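Local coordinates for polyketide biosynthesis cytochrome P450 PksS (Bacillus subtilis, PDB 4YZR), which acts as a heme-dependent monooxygenase of the cytochrome P450 family that takes dihydrobacillaene as substrate in making the antibiotic polyketide bacillaene, at residues 199-204 with 226-231; 214-219 with 233-238. All coordinates share one frame; numbering follows the deposited sequence.

Interaction 1 of 2, residues 199-204 with 226-231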
loop_
_atom_site.group_PDB
_atom_site.type_symbol
_atom_site.label_atom_id
_atom_site.label_comp_id
_atom_site.label_asym_id
_atom_site.label_seq_id
_atom_site.Cartn_x
_atom_site.Cartn_y
_atom_site.Cartn_z
ATOM N N LYS A 199 19.919 11.814 12.065
ATOM C CA LYS A 199 20.540 13.128 11.824
ATOM C C LYS A 199 19.536 14.200 11.468
ATOM O O LYS A 199 19.511 15.306 11.968
ATOM C CB LYS A 199 21.606 13.052 10.757
ATOM C CG LYS A 199 22.226 14.424 10.425
ATOM C CD LYS A 199 23.207 14.346 9.266
ATOM C CE LYS A 199 23.507 15.721 8.648
ATOM N NZ LYS A 199 23.690 16.838 9.628
ATOM N N LEU A 200 18.549 13.863 10.591
ATOM C CA LEU A 200 17.531 14.856 10.249
ATOM C C LEU A 200 16.726 15.198 11.491
ATOM O O LEU A 200 16.357 16.339 11.671
ATOM C CB LEU A 200 16.571 14.289 9.169
ATOM C CG LEU A 200 17.247 13.978 7.853
ATOM C CD1 LEU A 200 16.193 13.610 6.787
ATOM C CD2 LEU A 200 18.145 15.059 7.315
ATOM N N ILE A 201 16.382 14.221 12.318
ATOM C CA ILE A 201 15.574 14.452 13.507
ATOM C C ILE A 201 16.356 15.396 14.453
ATOM O O ILE A 201 15.827 16.389 14.935
ATOM C CB ILE A 201 15.302 13.156 14.213
ATOM C CG1 ILE A 201 14.216 12.346 13.487
ATOM C CG2 ILE A 201 14.840 13.376 15.675
ATOM C CD1 ILE A 201 14.165 10.949 13.813
ATOM N N HIS A 202 17.619 15.094 14.623
ATOM C CA HIS A 202 18.450 15.978 15.523
ATOM C C HIS A 202 18.456 17.386 15.034
ATOM O O HIS A 202 18.212 18.333 15.799
ATOM C CB HIS A 202 19.820 15.415 15.578
ATOM C CG HIS A 202 20.779 16.258 16.368
ATOM N ND1 HIS A 202 21.642 17.153 15.773
ATOM C CD2 HIS A 202 20.997 16.343 17.699
ATOM C CE1 HIS A 202 22.368 17.748 16.708
ATOM N NE2 HIS A 202 21.974 17.291 17.885
ATOM N N ASP A 203 18.672 17.575 13.734
ATOM C CA ASP A 203 18.791 18.862 13.179
ATOM C C ASP A 203 17.532 19.605 13.266
ATOM O O ASP A 203 17.531 20.797 13.573
ATOM C CB ASP A 203 19.300 18.786 11.735
ATOM C CG ASP A 203 20.711 18.255 11.625
ATOM O OD1 ASP A 203 21.444 18.023 12.644
ATOM O OD2 ASP A 203 21.069 18.054 10.455
ATOM N N ARG A 204 16.373 18.926 13.026
ATOM C CA ARG A 204 15.111 19.623 12.991
ATOM C C ARG A 204 14.440 19.869 14.348
ATOM O O ARG A 204 13.567 20.681 14.433
ATOM C CB ARG A 204 14.132 18.900 11.999
ATOM C CG ARG A 204 14.746 18.997 10.622
ATOM C CD ARG A 204 14.127 18.078 9.548
ATOM N NE ARG A 204 14.907 18.153 8.311
ATOM C CZ ARG A 204 14.537 17.657 7.142
ATOM N NH1 ARG A 204 13.404 16.908 7.048
ATOM N NH2 ARG A 204 15.369 17.666 6.143
ATOM N N LEU A 226 6.375 11.849 20.658
ATOM C CA LEU A 226 7.105 10.671 20.219
ATOM C C LEU A 226 8.535 10.603 20.689
ATOM O O LEU A 226 9.285 11.593 20.588
ATOM C CB LEU A 226 7.073 10.610 18.681
ATOM C CG LEU A 226 5.691 10.511 18.084
ATOM C CD1 LEU A 226 5.775 10.823 16.616
ATOM C CD2 LEU A 226 5.100 9.145 18.173
ATOM N N SER A 227 8.954 9.477 21.206
ATOM C CA SER A 227 10.296 9.296 21.576
ATOM C C SER A 227 11.171 9.123 20.331
ATOM O O SER A 227 10.620 8.961 19.189
ATOM C CB SER A 227 10.417 8.014 22.355
ATOM O OG SER A 227 10.242 6.863 21.584
ATOM N N GLU A 228 12.493 9.161 20.500
ATOM C CA GLU A 228 13.398 8.963 19.369
ATOM C C GLU A 228 13.042 7.652 18.647
ATOM O O GLU A 228 12.866 7.661 17.407
ATOM C CB GLU A 228 14.886 8.990 19.844
ATOM C CG GLU A 228 15.895 8.902 18.740
ATOM C CD GLU A 228 16.291 10.242 18.138
ATOM O OE1 GLU A 228 15.898 11.353 18.683
ATOM O OE2 GLU A 228 17.070 10.202 17.118
ATOM N N LYS A 229 12.937 6.527 19.328
ATOM C CA LYS A 229 12.655 5.232 18.709
ATOM C C LYS A 229 11.271 5.220 18.023
ATOM O O LYS A 229 11.089 4.602 16.941
ATOM C CB LYS A 229 12.694 4.096 19.730
ATOM C CG LYS A 229 12.455 2.752 19.140
ATOM C CD LYS A 229 12.827 1.637 20.099
ATOM C CE LYS A 229 12.024 0.425 19.687
ATOM N NZ LYS A 229 12.206 -0.663 20.692
ATOM N N GLU A 230 10.281 5.893 18.662
ATOM C CA GLU A 230 8.925 6.000 18.097
ATOM C C GLU A 230 9.000 6.804 16.785
ATOM O O GLU A 230 8.282 6.464 15.822
ATOM C CB GLU A 230 7.951 6.641 19.046
ATOM C CG GLU A 230 7.619 5.721 20.188
ATOM C CD GLU A 230 6.748 6.263 21.250
ATOM O OE1 GLU A 230 5.938 5.441 21.835
ATOM O OE2 GLU A 230 6.765 7.487 21.461
ATOM N N LEU A 231 9.849 7.818 16.700
ATOM C CA LEU A 231 10.047 8.539 15.449
ATOM C C LEU A 231 10.656 7.627 14.409
ATOM O O LEU A 231 10.193 7.663 13.224
ATOM C CB LEU A 231 10.940 9.732 15.691
ATOM C CG LEU A 231 10.352 10.857 16.437
ATOM C CD1 LEU A 231 11.418 11.812 17.015
ATOM C CD2 LEU A 231 9.323 11.663 15.661
#
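I201 is the one residue of 199-204 that reaches 226-231, and its two methyls do different work. CD1 packs on the CB of L231 at 3.9 Å, near the root of that leucine, while CG2 stands 4.0 Å from L231 CD1, and the two branched chains cross obliquely. The same CG2 faces the carboxylate of E228, 3.8 Å from OE1 and slightly farther from OE2. A methyl against two oxygens is van der Waals contact rather than bonding. I201 directs its CB at the opposite helix, whereas E228 gets there by shape: CG lies anti to the backbone N (chi1 -175°), and a bend at chi2 of 88° brings the carboxylate up to the CG2 methyl.

The polar end of E228 finds its strong partner in R205, through a salt bridge to OE1, and OE2 has a weak hydrogen bond to Y232. The helix start that carries E228 and L231 is closed by a capping box. S227 OG accepts from E230 N at 3.1 Å, and S227 N returns a bond to E230 OE2 at 3.0 Å, nearly straight at 169°. The other oxygen of E230 pairs with R101. On 199-204, D203 is gripped twice, by K199 NZ on the syn lone pair of OD2 and by H202 ND1 on the anti side of OD1.

The join between the C-terminal end of helix 183-206 (helix G in P450 naming) and the first turn of helix 228-259 is thus apolar at its centre. R205 probably favours the ionised form of E228, so the charge is balanced by the arginine while the isoleucine supplies only packing.

Interaction 2 of 2, residues 214-219 with 233-238. With HEM (protoporphyrin IX containing Fe), chain C.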
loop_
_atom_site.group_PDB
_atom_site.type_symbol
_atom_site.label_atom_id
_atom_site.label_comp_id
_atom_site.label_asym_id
_atom_site.label_seq_id
_atom_site.Cartn_x
_atom_site.Cartn_y
_atom_site.Cartn_z
ATOM N N SER A 214 10.048 17.415 10.677
ATOM C CA SER A 214 9.997 18.507 11.631
ATOM C C SER A 214 8.659 18.477 12.334
ATOM O O SER A 214 8.635 18.633 13.639
ATOM C CB SER A 214 10.086 19.791 10.866
ATOM O OG SER A 214 11.424 20.006 10.359
ATOM N N LYS A 215 7.574 18.315 11.641
ATOM C CA LYS A 215 6.252 18.340 12.248
ATOM C C LYS A 215 6.096 17.168 13.242
ATOM O O LYS A 215 5.464 17.347 14.324
ATOM C CB LYS A 215 5.154 18.310 11.237
ATOM C CG LYS A 215 4.986 19.575 10.386
ATOM C CD LYS A 215 3.696 19.524 9.494
ATOM C CE LYS A 215 2.423 19.207 10.342
ATOM N NZ LYS A 215 0.981 19.420 9.873
ATOM N N LEU A 216 6.596 15.946 13.000
ATOM C CA LEU A 216 6.496 14.811 13.924
ATOM C C LEU A 216 7.339 15.047 15.144
ATOM O O LEU A 216 6.958 14.655 16.254
ATOM C CB LEU A 216 6.868 13.498 13.244
ATOM C CG LEU A 216 5.787 12.933 12.368
ATOM C CD1 LEU A 216 6.364 11.838 11.497
ATOM C CD2 LEU A 216 4.696 12.326 13.239
ATOM N N VAL A 217 8.526 15.599 14.980
ATOM C CA VAL A 217 9.418 15.905 16.063
ATOM C C VAL A 217 8.760 16.879 17.027
ATOM O O VAL A 217 8.889 16.611 18.255
ATOM C CB VAL A 217 10.751 16.428 15.564
ATOM C CG1 VAL A 217 11.594 17.045 16.711
ATOM C CG2 VAL A 217 11.486 15.340 14.885
ATOM N N HIS A 218 7.983 17.797 16.515
ATOM C CA HIS A 218 7.358 18.799 17.386
ATOM C C HIS A 218 5.959 18.506 17.836
ATOM O O HIS A 218 5.445 19.160 18.711
ATOM C CB HIS A 218 7.586 20.170 16.798
ATOM C CG HIS A 218 9.042 20.532 16.828
ATOM N ND1 HIS A 218 9.867 20.494 15.723
ATOM C CD2 HIS A 218 9.837 20.828 17.886
ATOM C CE1 HIS A 218 11.093 20.835 16.096
ATOM N NE2 HIS A 218 11.103 21.004 17.407
ATOM N N ALA A 219 5.363 17.420 17.357
ATOM C CA ALA A 219 4.047 17.024 17.759
ATOM C C ALA A 219 4.012 16.652 19.298
ATOM O O ALA A 219 4.924 16.115 19.834
ATOM C CB ALA A 219 3.570 15.827 16.943
ATOM N N SER A 233 10.348 4.413 14.115
ATOM C CA SER A 233 9.303 3.478 13.703
ATOM C C SER A 233 8.255 4.131 12.820
ATOM O O SER A 233 7.803 3.545 11.781
ATOM C CB SER A 233 8.562 2.836 14.936
ATOM O OG SER A 233 9.445 2.054 15.651
ATOM N N MET A 234 7.831 5.341 13.174
ATOM C CA MET A 234 6.807 6.036 12.491
ATOM C C MET A 234 7.291 6.419 11.097
ATOM O O MET A 234 6.580 6.253 10.112
ATOM C CB MET A 234 6.308 7.217 13.257
ATOM C CG MET A 234 5.064 7.866 12.688
ATOM S SD MET A 234 3.578 7.010 12.945
ATOM C CE MET A 234 3.250 7.326 14.673
ATOM N N LEU A 235 8.490 7.001 11.024
ATOM C CA LEU A 235 9.005 7.454 9.711
ATOM C C LEU A 235 9.285 6.246 8.834
ATOM O O LEU A 235 9.040 6.288 7.612
ATOM C CB LEU A 235 10.250 8.265 9.931
ATOM C CG LEU A 235 9.915 9.628 10.512
ATOM C CD1 LEU A 235 11.248 10.284 10.889
ATOM C CD2 LEU A 235 9.145 10.486 9.569
ATOM N N PHE A 236 9.760 5.143 9.393
ATOM C CA PHE A 236 9.931 3.905 8.670
ATOM C C PHE A 236 8.599 3.474 8.014
ATOM O O PHE A 236 8.505 3.238 6.798
ATOM C CB PHE A 236 10.474 2.800 9.530
ATOM C CG PHE A 236 10.531 1.443 8.861
ATOM C CD1 PHE A 236 11.457 1.158 7.884
ATOM C CD2 PHE A 236 9.577 0.496 9.203
ATOM C CE1 PHE A 236 11.445 -0.089 7.248
ATOM C CE2 PHE A 236 9.598 -0.768 8.570
ATOM C CZ PHE A 236 10.488 -0.992 7.589
ATOM N N LEU A 237 7.560 3.416 8.835
ATOM C CA LEU A 237 6.274 2.950 8.331
ATOM C C LEU A 237 5.734 3.855 7.221
ATOM O O LEU A 237 5.251 3.461 6.192
ATOM C CB LEU A 237 5.275 2.896 9.496
ATOM C CG LEU A 237 3.857 2.446 9.060
ATOM C CD1 LEU A 237 3.837 1.122 8.315
ATOM C CD2 LEU A 237 3.104 2.529 10.415
ATOM N N LEU A 238 5.830 5.193 7.449
ATOM C CA LEU A 238 5.314 6.137 6.476
ATOM C C LEU A 238 6.043 6.094 5.118
ATOM O O LEU A 238 5.485 6.146 4.031
ATOM C CB LEU A 238 5.382 7.549 7.005
ATOM C CG LEU A 238 4.450 7.844 8.188
ATOM C CD1 LEU A 238 4.760 9.174 8.832
ATOM C CD2 LEU A 238 2.977 7.804 7.829
HETATM C CHA HEM C . -2.301 1.080 6.848
HETATM C CHB HEM C . -3.259 0.244 2.186
HETATM C CHC HEM C . -0.752 4.230 0.972
HETATM C CHD HEM C . 0.301 4.930 5.600
HETATM C C1A HEM C . -2.762 0.489 5.695
HETATM C C2A HEM C . -3.615 -0.701 5.567
HETATM C C3A HEM C . -3.809 -0.945 4.295
HETATM C C4A HEM C . -3.176 0.140 3.541
HETATM C CMA HEM C . -4.499 -2.103 3.693
HETATM C CAA HEM C . -4.040 -1.586 6.745
HETATM C CBA HEM C . -3.092 -2.662 7.016
HETATM C CGA HEM C . -3.441 -3.689 8.178
HETATM O O1A HEM C . -2.632 -4.680 8.214
HETATM O O2A HEM C . -4.410 -3.417 8.783
HETATM C C1B HEM C . -2.648 1.253 1.445
HETATM C C2B HEM C . -2.745 1.439 0.035
HETATM C C3B HEM C . -2.054 2.540 -0.349
HETATM C C4B HEM C . -1.500 3.077 0.894
HETATM C CMB HEM C . -3.509 0.525 -0.807
HETATM C CAB HEM C . -1.825 3.153 -1.646
HETATM C CBB HEM C . -2.601 2.924 -2.645
HETATM C C1C HEM C . -0.255 4.832 2.097
HETATM C C2C HEM C . 0.525 6.002 2.202
HETATM C C3C HEM C . 0.838 6.217 3.545
HETATM C C4C HEM C . 0.260 5.118 4.250
HETATM C CMC HEM C . 0.769 6.890 1.010
HETATM C CAC HEM C . 1.606 7.295 4.146
HETATM C CBC HEM C . 2.528 7.944 3.533
HETATM C C1D HEM C . -0.285 3.952 6.369
HETATM C C2D HEM C . -0.121 3.816 7.795
HETATM C C3D HEM C . -0.882 2.736 8.141
HETATM C C4D HEM C . -1.522 2.211 6.918
HETATM C CMD HEM C . 0.645 4.740 8.717
HETATM C CAD HEM C . -1.108 2.172 9.519
HETATM C CBD HEM C . -2.293 2.779 10.204
HETATM C CGD HEM C . -2.527 2.329 11.680
HETATM O O1D HEM C . -1.948 1.293 12.025
HETATM O O2D HEM C . -3.318 3.030 12.339
HETATM N NA HEM C . -2.615 0.997 4.444
HETATM N NB HEM C . -1.916 2.309 1.937
HETATM N NC HEM C . -0.423 4.323 3.355
HETATM N ND HEM C . -1.099 2.979 5.841
HETATM FE FE HEM C . -1.566 2.692 3.918
#
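The long helix 228-259, which passes beside the heme as its counterpart does in other cytochromes P450, meets the short helix 212-218 through L216, which faces M234, L235 and L238. With CG beside the backbone N (chi1 -78°), L216 presents a single methyl: CD1 lies 3.6 Å from L235 CD2, 4.1 Å from L238 CD1 and 4.3 Å from M234 CG. With L235 the two chains slide past each other in opposite directions; with L238 they meet tip to tip. The local axes come no closer than 11.7 Å, at 146° between their directions, so the gap is bridged by side chains alone.

L238 thus touches L216 through CD1 and the heme edge through CD2, which is 4.0 Å from both CMD and CAC. L237 CD2 lies 3.7 Å from the same CMD methyl, and L238 O comes within 3.5 Å of the heme vinyl carbon CBC. On 214-219, S214 O accepts from H218 N and H218 ND1, which approach from opposite faces of the carbonyl plane.

Between these two segments the contact rests on dispersion and shape, and V106 of helix 98-106 packs on L216, M234 and L238 as well.

Overall arrangement
Both contacts fall on the start of helix 228-259, with centres about 7 Å apart, and both are buried, though interaction 1 includes a partly exposed glutamate, E228, and interaction 2 is wholly buried among its touching residues. Each is led by one aliphatic residue from the consecutive helices 183-206 and 212-218. Interaction 1 lies farther from the chain centre, about 24 Å against 18 Å, and mixes hydrocarbon with ion-paired carboxylate; interaction 2 meets carbon to carbon across its segments, and its 233-238 side borders the heme. The two also touch directly: L231 CD2 is 3.9 Å from L216 O, and L226 CD1 is 3.9 Å from L216 CD2, so the two contacts adjoin.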